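PDB 6EKR: type ii site-specific deoxyribonuclease, which probably cuts DNA at a specific sequence, as a type IIP restriction endonuclease of the PD-(D/E)xK class. Local coordinates for residues A[106-111]-A[283-288]; A[135-140]-A[195-200]; A[226-231]-A[263-268]. The protein carries 2 engineered substitutions. All coordinates share one frame; numbering follows the deposited sequence.

Contact 1 of 3, residues A[106-111]-A[283-288]; sequences RANKII and VRTMGD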
ATOM      1  N   ARG A 106      21.800 -23.855  -5.041  1.00 54.82           N
ATOM      2  CA  ARG A 106      22.136 -23.995  -3.635  1.00 53.78           C
ATOM      3  C   ARG A 106      22.155 -22.641  -2.927  1.00 52.86           C
ATOM      4  O   ARG A 106      21.768 -22.546  -1.761  1.00 52.57           O
ATOM      5  CB  ARG A 106      23.462 -24.734  -3.459  1.00 53.86           C
ATOM      6  CG  ARG A 106      23.767 -25.080  -2.020  1.00 54.02           C
ATOM      7  CD  ARG A 106      25.133 -25.717  -1.886  1.00 55.96           C
ATOM      8  NE  ARG A 106      26.202 -24.920  -2.497  1.00 56.24           N
ATOM      9  CZ  ARG A 106      27.452 -25.347  -2.652  1.00 56.03           C
ATOM     10  NH1 ARG A 106      27.797 -26.565  -2.242  1.00 56.56           N
ATOM     11  NH2 ARG A 106      28.352 -24.561  -3.222  1.00 55.19           N
ATOM     12  N   ALA A 107      22.604 -21.601  -3.634  1.00 51.66           N
ATOM     13  CA  ALA A 107      22.491 -20.228  -3.140  1.00 50.50           C
ATOM     14  C   ALA A 107      21.017 -19.926  -2.878  1.00 49.84           C
ATOM     15  O   ALA A 107      20.647 -19.422  -1.805  1.00 50.06           O
ATOM     16  CB  ALA A 107      23.072 -19.248  -4.128  1.00 50.13           C
ATOM     17  N   ASN A 108      20.179 -20.286  -3.846  1.00 48.49           N
ATOM     18  CA  ASN A 108      18.749 -20.129  -3.712  1.00 47.20           C
ATOM     19  C   ASN A 108      18.210 -20.885  -2.513  1.00 46.56           C
ATOM     20  O   ASN A 108      17.484 -20.320  -1.704  1.00 46.61           O
ATOM     21  CB  ASN A 108      18.038 -20.585  -4.976  1.00 46.99           C
ATOM     22  CG  ASN A 108      16.673 -19.972  -5.117  1.00 46.39           C
ATOM     23  OD1 ASN A 108      16.544 -18.754  -5.205  1.00 45.78           O
ATOM     24  ND2 ASN A 108      15.642 -20.809  -5.156  1.00 46.29           N
ATOM     25  N   LYS A 109      18.584 -22.153  -2.397  1.00 45.74           N
ATOM     26  CA  LYS A 109      18.094 -22.999  -1.318  1.00 45.44           C
ATOM     27  C   LYS A 109      18.585 -22.536   0.051  1.00 44.88           C
ATOM     28  O   LYS A 109      17.857 -22.645   1.053  1.00 44.37           O
ATOM     29  CB  LYS A 109      18.492 -24.460  -1.548  1.00 45.79           C
ATOM     30  CG  LYS A 109      17.567 -25.230  -2.467  1.00 47.31           C
ATOM     31  CD  LYS A 109      17.797 -26.733  -2.351  1.00 49.89           C
ATOM     32  CE  LYS A 109      16.991 -27.489  -3.415  1.00 52.31           C
ATOM     33  NZ  LYS A 109      16.665 -28.914  -3.055  1.00 52.57           N
ATOM     34  N   ILE A 110      19.823 -22.033   0.089  1.00 44.35           N
ATOM     35  CA  ILE A 110      20.417 -21.530   1.333  1.00 43.61           C
ATOM     36  C   ILE A 110      19.679 -20.258   1.763  1.00 43.11           C
ATOM     37  O   ILE A 110      19.187 -20.179   2.893  1.00 43.25           O
ATOM     38  CB  ILE A 110      21.968 -21.287   1.217  1.00 43.63           C
ATOM     39  CG1 ILE A 110      22.768 -22.604   1.168  1.00 42.87           C
ATOM     40  CG2 ILE A 110      22.484 -20.413   2.348  1.00 43.89           C
ATOM     41  CD1 ILE A 110      22.529 -23.578   2.300  1.00 40.90           C
ATOM     42  N   ILE A 111      19.579 -19.279   0.863  1.00 42.01           N
ATOM     43  CA  ILE A 111      18.880 -18.047   1.194  1.00 41.11           C
ATOM     44  C   ILE A 111      17.469 -18.387   1.672  1.00 40.94           C
ATOM     45  O   ILE A 111      17.045 -17.921   2.728  1.00 40.91           O
ATOM     46  CB  ILE A 111      18.850 -17.063   0.009  1.00 40.96           C
ATOM     47  CG1 ILE A 111      20.242 -16.493  -0.233  1.00 40.13           C
ATOM     48  CG2 ILE A 111      17.881 -15.921   0.269  1.00 40.45           C
ATOM     49  CD1 ILE A 111      20.478 -16.044  -1.666  1.00 39.54           C
ATOM     50  N   VAL A 283      12.558 -12.218 -14.718  1.00 48.87           N
ATOM     51  CA  VAL A 283      11.965 -12.835 -13.538  1.00 48.96           C
ATOM     52  C   VAL A 283      12.847 -14.027 -13.253  1.00 49.80           C
ATOM     53  O   VAL A 283      12.647 -15.106 -13.817  1.00 50.13           O
ATOM     54  CB  VAL A 283      10.511 -13.323 -13.791  1.00 48.61           C
ATOM     55  CG1 VAL A 283       9.883 -13.855 -12.511  1.00 47.49           C
ATOM     56  CG2 VAL A 283       9.663 -12.222 -14.393  1.00 47.81           C
ATOM     57  N   ARG A 284      13.845 -13.825 -12.405  1.00 50.53           N
ATOM     58  CA  ARG A 284      14.857 -14.851 -12.184  1.00 51.31           C
ATOM     59  C   ARG A 284      14.834 -15.356 -10.734  1.00 51.67           C
ATOM     60  O   ARG A 284      13.821 -15.252 -10.062  1.00 51.86           O
ATOM     61  CB  ARG A 284      16.252 -14.352 -12.620  1.00 51.56           C
ATOM     62  CG  ARG A 284      16.336 -13.721 -14.020  1.00 51.61           C
ATOM     63  CD  ARG A 284      17.710 -13.973 -14.629  1.00 54.63           C
ATOM     64  NE  ARG A 284      17.960 -13.219 -15.862  1.00 57.13           N
ATOM     65  CZ  ARG A 284      18.578 -12.036 -15.913  1.00 58.63           C
ATOM     66  NH1 ARG A 284      19.010 -11.457 -14.801  1.00 59.26           N
ATOM     67  NH2 ARG A 284      18.762 -11.418 -17.074  1.00 58.47           N
ATOM     68  N   THR A 285      15.953 -15.887 -10.257  1.00 52.35           N
ATOM     69  CA  THR A 285      16.004 -16.639  -9.004  1.00 53.06           C
ATOM     70  C   THR A 285      16.875 -15.891  -7.996  1.00 53.47           C
ATOM     71  O   THR A 285      17.610 -14.977  -8.387  1.00 53.96           O
ATOM     72  CB  THR A 285      16.549 -18.054  -9.298  1.00 53.12           C
ATOM     73  OG1 THR A 285      15.558 -18.794 -10.014  1.00 53.36           O
ATOM     74  CG2 THR A 285      16.833 -18.805  -8.062  1.00 54.02           C
HETATM   75  N   MSE A 286      16.793 -16.242  -6.709  1.00 53.59           N
HETATM   76  CA  MSE A 286      17.643 -15.585  -5.704  1.00 53.87           C
HETATM   77  C   MSE A 286      19.111 -15.969  -5.855  1.00 53.49           C
HETATM   78  O   MSE A 286      19.997 -15.179  -5.530  1.00 53.47           O
HETATM   79  CB  MSE A 286      17.153 -15.821  -4.271  1.00 54.43           C
HETATM   80  CG  MSE A 286      16.034 -14.881  -3.811  1.00 56.54           C
HETATM   81 SE   MSE A 286      16.367 -12.983  -4.166  1.00 63.53          SE
HETATM   82  CE  MSE A 286      17.956 -12.741  -3.057  1.00 61.15           C
ATOM     83  N   GLY A 287      19.358 -17.181  -6.352  1.00 53.09           N
ATOM     84  CA  GLY A 287      20.685 -17.578  -6.825  1.00 52.50           C
ATOM     85  C   GLY A 287      21.113 -16.797  -8.065  1.00 52.45           C
ATOM     86  O   GLY A 287      22.271 -16.374  -8.163  1.00 52.49           O
ATOM     87  N   ASP A 288      20.192 -16.599  -9.013  1.00 52.04           N
ATOM     88  CA  ASP A 288      20.470 -15.763 -10.187  1.00 52.02           C
ATOM     89  C   ASP A 288      20.691 -14.307  -9.790  1.00 51.59           C
ATOM     90  O   ASP A 288      21.458 -13.581 -10.441  1.00 51.61           O
ATOM     91  CB  ASP A 288      19.329 -15.836 -11.210  1.00 52.49           C
ATOM     92  CG  ASP A 288      19.188 -17.215 -11.856  1.00 53.75           C
ATOM     93  OD1 ASP A 288      20.174 -18.003 -11.863  1.00 54.97           O
ATOM     94  OD2 ASP A 288      18.077 -17.498 -12.366  1.00 53.72           O
TER

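Contact 2 of 3, residues A[135-140]-A[195-200]; sequences TFFEIF and LKITTR. With SO4 (sulfate ion), chain D.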
ATOM      1  N   THR A 135      12.787  -7.824   8.418  1.00 47.10           N
ATOM      2  CA  THR A 135      14.015  -7.209   8.908  1.00 45.92           C
ATOM      3  C   THR A 135      15.196  -8.163   8.770  1.00 45.12           C
ATOM      4  O   THR A 135      16.292  -7.752   8.361  1.00 44.96           O
ATOM      5  CB  THR A 135      13.910  -6.734  10.372  1.00 45.87           C
ATOM      6  OG1 THR A 135      12.628  -6.149  10.606  1.00 46.20           O
ATOM      7  CG2 THR A 135      14.980  -5.689  10.659  1.00 46.37           C
ATOM      8  N   PHE A 136      14.975  -9.432   9.103  1.00 43.90           N
ATOM      9  CA  PHE A 136      16.043 -10.398   8.977  1.00 43.06           C
ATOM     10  C   PHE A 136      16.435 -10.611   7.504  1.00 42.72           C
ATOM     11  O   PHE A 136      17.626 -10.647   7.176  1.00 42.50           O
ATOM     12  CB  PHE A 136      15.733 -11.711   9.704  1.00 42.86           C
ATOM     13  CG  PHE A 136      16.843 -12.704   9.611  1.00 42.59           C
ATOM     14  CD1 PHE A 136      17.952 -12.598  10.439  1.00 42.28           C
ATOM     15  CD2 PHE A 136      16.817 -13.705   8.644  1.00 42.28           C
ATOM     16  CE1 PHE A 136      19.006 -13.490  10.333  1.00 41.29           C
ATOM     17  CE2 PHE A 136      17.853 -14.605   8.532  1.00 42.38           C
ATOM     18  CZ  PHE A 136      18.955 -14.496   9.383  1.00 42.71           C
ATOM     19  N   PHE A 137      15.440 -10.715   6.623  1.00 42.12           N
ATOM     20  CA  PHE A 137      15.693 -10.811   5.191  1.00 41.79           C
ATOM     21  C   PHE A 137      16.681  -9.740   4.707  1.00 41.91           C
ATOM     22  O   PHE A 137      17.674 -10.075   4.079  1.00 41.85           O
ATOM     23  CB  PHE A 137      14.379 -10.790   4.399  1.00 41.71           C
ATOM     24  CG  PHE A 137      14.530 -11.065   2.904  1.00 41.25           C
ATOM     25  CD1 PHE A 137      15.631 -11.750   2.390  1.00 40.86           C
ATOM     26  CD2 PHE A 137      13.540 -10.651   2.018  1.00 40.41           C
ATOM     27  CE1 PHE A 137      15.756 -11.993   1.029  1.00 40.65           C
ATOM     28  CE2 PHE A 137      13.652 -10.895   0.648  1.00 41.07           C
ATOM     29  CZ  PHE A 137      14.762 -11.572   0.153  1.00 41.39           C
ATOM     30  N   GLU A 138      16.434  -8.472   5.016  1.00 42.29           N
ATOM     31  CA  GLU A 138      17.372  -7.414   4.644  1.00 42.87           C
ATOM     32  C   GLU A 138      18.782  -7.641   5.221  1.00 43.47           C
ATOM     33  O   GLU A 138      19.777  -7.615   4.487  1.00 43.48           O
ATOM     34  CB  GLU A 138      16.853  -6.047   5.077  1.00 42.81           C
ATOM     35  CG  GLU A 138      17.905  -4.955   4.936  1.00 44.51           C
ATOM     36  CD  GLU A 138      17.429  -3.587   5.346  1.00 47.24           C
ATOM     37  OE1 GLU A 138      16.756  -3.476   6.387  1.00 48.15           O
ATOM     38  OE2 GLU A 138      17.749  -2.615   4.628  1.00 49.30           O
ATOM     39  N   ILE A 139      18.846  -7.849   6.537  1.00 44.06           N
ATOM     40  CA  ILE A 139      20.091  -8.062   7.277  1.00 44.54           C
ATOM     41  C   ILE A 139      20.929  -9.202   6.685  1.00 44.59           C
ATOM     42  O   ILE A 139      22.152  -9.072   6.499  1.00 44.37           O
ATOM     43  CB  ILE A 139      19.762  -8.407   8.743  1.00 44.94           C
ATOM     44  CG1 ILE A 139      19.402  -7.153   9.521  1.00 45.11           C
ATOM     45  CG2 ILE A 139      20.919  -9.131   9.438  1.00 45.29           C
ATOM     46  CD1 ILE A 139      18.902  -7.499  10.896  1.00 46.02           C
ATOM     47  N   PHE A 140      20.251 -10.315   6.411  1.00 44.48           N
ATOM     48  CA  PHE A 140      20.863 -11.489   5.839  1.00 44.47           C
ATOM     49  C   PHE A 140      21.453 -11.191   4.480  1.00 44.76           C
ATOM     50  O   PHE A 140      22.614 -11.510   4.227  1.00 45.01           O
ATOM     51  CB  PHE A 140      19.834 -12.595   5.695  1.00 44.57           C
ATOM     52  CG  PHE A 140      20.368 -13.825   5.045  1.00 44.96           C
ATOM     53  CD1 PHE A 140      21.268 -14.650   5.723  1.00 44.79           C
ATOM     54  CD2 PHE A 140      19.976 -14.167   3.753  1.00 45.28           C
ATOM     55  CE1 PHE A 140      21.765 -15.791   5.127  1.00 44.60           C
ATOM     56  CE2 PHE A 140      20.471 -15.312   3.147  1.00 45.30           C
ATOM     57  CZ  PHE A 140      21.363 -16.128   3.841  1.00 45.05           C
ATOM     58  N   LEU A 195      13.607  -5.258  -0.531  1.00 47.10           N
ATOM     59  CA  LEU A 195      13.413  -6.606  -0.038  1.00 47.16           C
ATOM     60  C   LEU A 195      12.037  -6.725   0.569  1.00 47.67           C
ATOM     61  O   LEU A 195      11.614  -5.831   1.301  1.00 48.12           O
ATOM     62  CB  LEU A 195      14.488  -6.944   0.986  1.00 46.88           C
ATOM     63  CG  LEU A 195      15.871  -6.870   0.343  1.00 45.90           C
ATOM     64  CD1 LEU A 195      16.742  -5.822   1.011  1.00 44.87           C
ATOM     65  CD2 LEU A 195      16.526  -8.224   0.327  1.00 45.25           C
ATOM     66  N   LYS A 196      11.342  -7.810   0.219  1.00 48.00           N
ATOM     67  CA  LYS A 196      10.032  -8.163   0.748  1.00 48.47           C
ATOM     68  C   LYS A 196       9.881  -9.673   0.655  1.00 48.79           C
ATOM     69  O   LYS A 196      10.212 -10.255  -0.370  1.00 48.44           O
ATOM     70  CB  LYS A 196       8.917  -7.533  -0.082  1.00 48.55           C
ATOM     71  CG  LYS A 196       8.874  -6.025  -0.088  1.00 49.92           C
ATOM     72  CD  LYS A 196       7.876  -5.512  -1.124  1.00 52.63           C
ATOM     73  CE  LYS A 196       8.296  -4.148  -1.626  1.00 53.77           C
ATOM     74  NZ  LYS A 196       8.857  -3.354  -0.489  1.00 55.63           N
ATOM     75  N   ILE A 197       9.364 -10.296   1.713  1.00 49.47           N
ATOM     76  CA  ILE A 197       9.110 -11.733   1.709  1.00 50.18           C
ATOM     77  C   ILE A 197       8.058 -12.031   0.639  1.00 50.86           C
ATOM     78  O   ILE A 197       8.286 -12.860  -0.252  1.00 51.13           O
ATOM     79  CB  ILE A 197       8.661 -12.280   3.105  1.00 50.14           C
ATOM     80  CG1 ILE A 197       9.595 -11.811   4.229  1.00 50.11           C
ATOM     81  CG2 ILE A 197       8.572 -13.813   3.102  1.00 49.67           C
ATOM     82  CD1 ILE A 197      11.018 -12.286   4.125  1.00 49.13           C
ATOM     83  N   THR A 198       6.913 -11.359   0.739  1.00 51.40           N
ATOM     84  CA  THR A 198       5.904 -11.343  -0.322  1.00 52.04           C
ATOM     85  C   THR A 198       5.500  -9.884  -0.534  1.00 52.98           C
ATOM     86  O   THR A 198       5.658  -9.058   0.375  1.00 53.06           O
ATOM     87  CB  THR A 198       4.685 -12.229  -0.010  1.00 51.59           C
ATOM     88  OG1 THR A 198       4.127 -11.858   1.252  1.00 52.01           O
ATOM     89  CG2 THR A 198       5.072 -13.686   0.047  1.00 51.42           C
ATOM     90  N   THR A 199       5.012  -9.553  -1.728  1.00 54.04           N
ATOM     91  CA  THR A 199       4.849  -8.144  -2.096  1.00 55.25           C
ATOM     92  C   THR A 199       3.500  -7.557  -1.699  1.00 56.07           C
ATOM     93  O   THR A 199       3.435  -6.460  -1.126  1.00 56.16           O
ATOM     94  CB  THR A 199       5.117  -7.887  -3.603  1.00 55.26           C
ATOM     95  OG1 THR A 199       4.441  -8.867  -4.396  1.00 55.61           O
ATOM     96  CG2 THR A 199       6.615  -7.931  -3.911  1.00 55.53           C
ATOM     97  N   ARG A 200       2.434  -8.298  -1.998  1.00 57.16           N
ATOM     98  CA  ARG A 200       1.052  -7.843  -1.794  1.00 58.12           C
ATOM     99  C   ARG A 200       0.772  -6.532  -2.541  1.00 58.41           C
ATOM    100  O   ARG A 200       1.124  -6.400  -3.720  1.00 58.46           O
ATOM    101  CB  ARG A 200       0.719  -7.758  -0.300  1.00 58.29           C
ATOM    102  CG  ARG A 200       0.915  -9.080   0.435  1.00 59.62           C
ATOM    103  CD  ARG A 200      -0.111 -10.114  -0.019  1.00 62.79           C
ATOM    104  NE  ARG A 200      -0.011 -11.353   0.750  1.00 65.28           N
ATOM    105  CZ  ARG A 200       0.704 -12.415   0.383  1.00 65.90           C
ATOM    106  NH1 ARG A 200       1.386 -12.405  -0.757  1.00 66.04           N
ATOM    107  NH2 ARG A 200       0.734 -13.497   1.151  1.00 66.25           N
TER
HETATM  108  S   SO4 D 403      -0.948 -12.324   4.212  1.00113.95           S
HETATM  109  O1  SO4 D 403      -0.610 -13.697   3.848  1.00114.20           O
HETATM  110  O2  SO4 D 403       0.273 -11.593   4.545  1.00113.50           O
HETATM  111  O3  SO4 D 403      -1.847 -12.332   5.366  1.00113.88           O
HETATM  112  O4  SO4 D 403      -1.606 -11.690   3.073  1.00113.94           O

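Contact 3 of 3, residues A[226-231]-A[263-268]; sequences LACISE and MYYCDI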
ATOM      1  N   LEU A 226      14.508  -6.297  -7.612  1.00 44.29           N
ATOM      2  CA  LEU A 226      13.565  -6.673  -6.576  1.00 44.26           C
ATOM      3  C   LEU A 226      13.792  -8.094  -6.080  1.00 44.13           C
ATOM      4  O   LEU A 226      13.735  -9.048  -6.857  1.00 44.00           O
ATOM      5  CB  LEU A 226      12.146  -6.511  -7.120  1.00 44.35           C
ATOM      6  CG  LEU A 226      10.934  -6.630  -6.201  1.00 45.15           C
ATOM      7  CD1 LEU A 226      11.156  -5.929  -4.871  1.00 46.28           C
ATOM      8  CD2 LEU A 226       9.728  -6.047  -6.912  1.00 44.70           C
ATOM      9  N   ALA A 227      14.030  -8.228  -4.777  1.00 44.33           N
ATOM     10  CA  ALA A 227      14.273  -9.534  -4.152  1.00 44.63           C
ATOM     11  C   ALA A 227      13.125  -9.955  -3.243  1.00 44.98           C
ATOM     12  O   ALA A 227      12.776  -9.234  -2.315  1.00 45.22           O
ATOM     13  CB  ALA A 227      15.573  -9.517  -3.368  1.00 44.34           C
ATOM     14  N   CYS A 228      12.554 -11.127  -3.517  1.00 45.22           N
ATOM     15  CA  CYS A 228      11.464 -11.677  -2.721  1.00 45.70           C
ATOM     16  C   CYS A 228      11.699 -13.140  -2.365  1.00 45.55           C
ATOM     17  O   CYS A 228      12.664 -13.743  -2.818  1.00 45.96           O
ATOM     18  CB  CYS A 228      10.147 -11.536  -3.469  1.00 45.63           C
ATOM     19  SG  CYS A 228       9.703  -9.837  -3.842  1.00 48.79           S
ATOM     20  N   ILE A 229      10.812 -13.707  -1.555  1.00 45.35           N
ATOM     21  CA  ILE A 229      10.880 -15.119  -1.225  1.00 45.36           C
ATOM     22  C   ILE A 229       9.841 -15.887  -2.034  1.00 45.83           C
ATOM     23  O   ILE A 229      10.162 -16.873  -2.693  1.00 45.89           O
ATOM     24  CB  ILE A 229      10.703 -15.370   0.312  1.00 45.44           C
ATOM     25  CG1 ILE A 229      11.842 -14.717   1.115  1.00 44.31           C
ATOM     26  CG2 ILE A 229      10.563 -16.866   0.637  1.00 44.16           C
ATOM     27  CD1 ILE A 229      13.225 -15.015   0.614  1.00 43.27           C
ATOM     28  N   SER A 230       8.598 -15.423  -1.988  1.00 46.31           N
ATOM     29  CA  SER A 230       7.519 -16.067  -2.718  1.00 46.71           C
ATOM     30  C   SER A 230       6.417 -15.059  -3.019  1.00 47.37           C
ATOM     31  O   SER A 230       6.615 -13.849  -2.906  1.00 47.16           O
ATOM     32  CB  SER A 230       6.953 -17.240  -1.908  1.00 46.66           C
ATOM     33  OG  SER A 230       6.073 -16.796  -0.877  1.00 46.34           O
ATOM     34  N   GLU A 231       5.272 -15.583  -3.446  1.00 48.18           N
ATOM     35  CA  GLU A 231       4.030 -14.840  -3.497  1.00 48.86           C
ATOM     36  C   GLU A 231       2.933 -15.758  -2.999  1.00 49.55           C
ATOM     37  O   GLU A 231       1.772 -15.598  -3.352  1.00 49.68           O
ATOM     38  CB  GLU A 231       3.725 -14.363  -4.918  1.00 48.88           C
ATOM     39  CG  GLU A 231       4.629 -13.271  -5.445  1.00 48.95           C
ATOM     40  CD  GLU A 231       4.624 -12.015  -4.595  1.00 50.28           C
ATOM     41  OE1 GLU A 231       3.711 -11.838  -3.753  1.00 50.11           O
ATOM     42  OE2 GLU A 231       5.548 -11.193  -4.774  1.00 51.30           O
HETATM   43  N   MSE A 263      13.224  -9.031 -11.302  1.00 56.19           N
HETATM   44  CA  MSE A 263      12.403  -9.538 -10.216  1.00 57.71           C
HETATM   45  C   MSE A 263      12.906 -10.916  -9.822  1.00 55.57           C
HETATM   46  O   MSE A 263      13.059 -11.801 -10.671  1.00 55.80           O
HETATM   47  CB  MSE A 263      10.959  -9.657 -10.677  1.00 57.36           C
HETATM   48  CG  MSE A 263      10.074  -8.480 -10.302  1.00 60.27           C
HETATM   49 SE   MSE A 263       8.276  -8.712 -11.066  1.00 65.13          SE
HETATM   50  CE  MSE A 263       8.145 -10.667 -10.980  1.00 63.62           C
ATOM     51  N   TYR A 264      13.160 -11.115  -8.536  1.00 53.86           N
ATOM     52  CA  TYR A 264      13.786 -12.355  -8.099  1.00 51.90           C
ATOM     53  C   TYR A 264      13.000 -13.027  -6.981  1.00 51.06           C
ATOM     54  O   TYR A 264      12.512 -12.365  -6.060  1.00 51.12           O
ATOM     55  CB  TYR A 264      15.244 -12.093  -7.703  1.00 51.55           C
ATOM     56  CG  TYR A 264      16.060 -11.422  -8.803  1.00 50.86           C
ATOM     57  CD1 TYR A 264      16.849 -12.172  -9.666  1.00 50.29           C
ATOM     58  CD2 TYR A 264      16.021 -10.042  -8.990  1.00 50.33           C
ATOM     59  CE1 TYR A 264      17.583 -11.573 -10.674  1.00 49.83           C
ATOM     60  CE2 TYR A 264      16.749  -9.436  -9.999  1.00 50.47           C
ATOM     61  CZ  TYR A 264      17.530 -10.209 -10.834  1.00 50.18           C
ATOM     62  OH  TYR A 264      18.258  -9.616 -11.831  1.00 50.00           O
ATOM     63  N   TYR A 265      12.863 -14.345  -7.086  1.00 49.70           N
ATOM     64  CA  TYR A 265      12.159 -15.133  -6.090  1.00 48.51           C
ATOM     65  C   TYR A 265      12.908 -16.410  -5.784  1.00 47.81           C
ATOM     66  O   TYR A 265      13.549 -16.986  -6.650  1.00 48.04           O
ATOM     67  CB  TYR A 265      10.772 -15.526  -6.587  1.00 48.42           C
ATOM     68  CG  TYR A 265       9.772 -14.403  -6.714  1.00 48.21           C
ATOM     69  CD1 TYR A 265       8.937 -14.060  -5.649  1.00 47.88           C
ATOM     70  CD2 TYR A 265       9.638 -13.705  -7.912  1.00 48.12           C
ATOM     71  CE1 TYR A 265       8.008 -13.030  -5.774  1.00 48.36           C
ATOM     72  CE2 TYR A 265       8.714 -12.678  -8.050  1.00 48.14           C
ATOM     73  CZ  TYR A 265       7.902 -12.344  -6.986  1.00 48.22           C
ATOM     74  OH  TYR A 265       6.993 -11.329  -7.145  1.00 47.63           O
ATOM     75  N   CYS A 266      12.818 -16.853  -4.541  1.00 46.98           N
ATOM     76  CA  CYS A 266      13.252 -18.180  -4.184  1.00 46.31           C
ATOM     77  C   CYS A 266      12.248 -19.140  -4.767  1.00 45.74           C
ATOM     78  O   CYS A 266      12.607 -20.156  -5.362  1.00 45.84           O
ATOM     79  CB  CYS A 266      13.265 -18.336  -2.671  1.00 46.34           C
ATOM     80  SG  CYS A 266      14.748 -17.752  -1.920  1.00 47.16           S
ATOM     81  N   ASP A 267      10.982 -18.788  -4.589  1.00 44.98           N
ATOM     82  CA  ASP A 267       9.869 -19.592  -5.020  1.00 44.41           C
ATOM     83  C   ASP A 267       9.095 -18.739  -6.008  1.00 44.06           C
ATOM     84  O   ASP A 267       8.183 -18.018  -5.631  1.00 43.91           O
ATOM     85  CB  ASP A 267       9.032 -19.967  -3.794  1.00 44.41           C
ATOM     86  CG  ASP A 267       7.782 -20.758  -4.132  1.00 44.58           C
ATOM     87  OD1 ASP A 267       7.553 -21.115  -5.310  1.00 45.10           O
ATOM     88  OD2 ASP A 267       7.015 -21.029  -3.187  1.00 44.97           O
ATOM     89  N   ILE A 268       9.493 -18.812  -7.275  1.00 44.15           N
ATOM     90  CA  ILE A 268       8.865 -18.028  -8.332  1.00 44.17           C
ATOM     91  C   ILE A 268       7.456 -18.542  -8.576  1.00 44.81           C
ATOM     92  O   ILE A 268       7.277 -19.738  -8.840  1.00 45.11           O
ATOM     93  CB  ILE A 268       9.642 -18.084  -9.652  1.00 43.69           C
ATOM     94  CG1 ILE A 268      11.057 -17.540  -9.472  1.00 43.48           C
ATOM     95  CG2 ILE A 268       8.930 -17.254 -10.695  1.00 43.32           C
ATOM     96  CD1 ILE A 268      12.061 -18.062 -10.482  1.00 43.13           C
TER

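Contact 1 of 3, residues A[106-111]-A[283-288]
The start of helix 286-298, directly after strand 283-285 at the border of the mixed sheet, is met by N108, I111 and A107 of helix 101-125. N108 brings its amide to the beginning of the helix. Its CG is anti to the backbone N (chi1 -158°), which carries the amide toward the first helical turn. There OD1 lies 2.9 Å from M286 N and 3.4 Å from G287 N. Both bonds are weak, and the placing of OD1 is uncertain. At the other end of the amide, N108 ND2 is hydrogen-bonded to C266 O, so N108 bridges the loop just after strand 262-265 and the start of helix 286-298. Apolar contacts accompany it: I111 CD1 rests 4.2 Å from M286 CB, and A107 CB comes 4.0 Å from G287 CA, where the absence of a side chain lets the two helices come near. T285 occupies the N-cap position but makes no capping bond through its side chain. What results is a strand-to-helix junction buried against a neighbouring helix, consistent with the helix-flanked mixed sheet of the PD-(D/E)xK nuclease fold.

Contact 2 of 3, residues A[135-140]-A[195-200]
Apolar packing of a helix on the end of a core strand joins F137 and E138 of helix 132-148 to L195, K196 and I197, in the loop that continues strand 190-194. F137 does most of the touching. With its CG anti to the backbone N (chi1 -173°), the ring reaches off the helix into the bend of the loop, where three successive residues meet it in different ways. L195 places CD2 over the centre of one face, 3.8 Å from the ring centroid and 12° off the normal, a CH-pi contact. K196 offers its backbone rather than its side chain: K196 O lies at the ring edge, 3.6 Å from F137 CE2, while its CB points away from the helix. I197 approaches obliquely, its CD1 3.7 Å from F137 CD2, and the two side chains run alongside in opposite senses. The second methyl of L195, CD1, sits 4.1 Å from E138 CB, the L195 and E138 side chains lying roughly perpendicular.

The loop prolongs an inner strand of the mixed sheet characteristic of PD-(D/E)xK nucleases: backbone bonds join K196 to A227 and I197 to I229. V115 of helix 101-125 also touches both F137 and I197.

Farther along, the chain reaches R200, whose guanidinium binds a sulfate ion, probably taken up from the crystallisation liquor. The grip is two-pronged and nearly straight: R200 NE to sulfate O4 is 2.8 Å (171°), and R200 NH2 to sulfate O1 is 3.0 Å. T198 OG1 lies over one face of the guanidinium, offset toward its rim. R200 NH2 has a second partner in T232 O, and the R200 side chain packs on I171 of the second subunit.

Contact 3 of 3, residues A[226-231]-A[263-268]
Two neighbouring parallel strands, 222-227 and 262-265, run side by side here, L226 level with M263 and A227 level with Y264. Y264 N donates to L226 O at 2.7 Å, and C228 N returns a bond to Y264 O at 2.8 Å. Farther along, D267 N donates to I229 O. L226 CD2 packs beside M263 CG on one face of the sheet, before the selenomethionine chain turns off; A227 and Y264 occupy the other.

The main bump is the Y265 ring, which fits into a hollow curved by C228, S230 and E231. C228 CB lies obliquely to the ring, 3.5 Å from Y265 CE1, and its sulfur lies 4.7 Å from the ring centroid in a slanting sulfur-aromatic contact. S230 O closes the hollow at the ring edge. E231 bends at chi2 (-58°) to bring its carboxylate to the rim, where Y265 OH donates to the anti side of E231 OE2 at 2.8 Å, the carboxylate plane turned 73° from the ring. T199 OG1 binds that same oxygen, so OE2 is gripped twice. Smaller bumps finish the fit: I229 CD1 meets C266 SG at 4.0 Å, and S230 CB meets D267 CB at 3.9 Å.

On the flanks, Y112 of helix 101-125 covers I229 and C266, while M286 at the start of helix 286-298 packs on A227, Y264 and C266. Strand 283-285 borders 262-265, and the chain segment following strand 190-194 lies alongside 226-231.

All three contacts gather round one mixed sheet. Contact 3 joins two of its inner strands. The centre of contact 1 is about 9 Å from that of contact 3, and the centre of contact 2 about 10 Å; contacts 1 and 2 are about 14 Å apart. Along the chain, contacts 2 and 3 follow in series inside the loop closed by contact 1. Strand 283-285 ties contact 1 to contact 3 through R284 N and M263 O, while I197 O and I229 N join contacts 2 and 3. Helices 101-125 and 132-148, consecutive in sequence, meet through I111 and F140. The three contacts thus lie in the buried interior between the helices and the sheet of this nuclease.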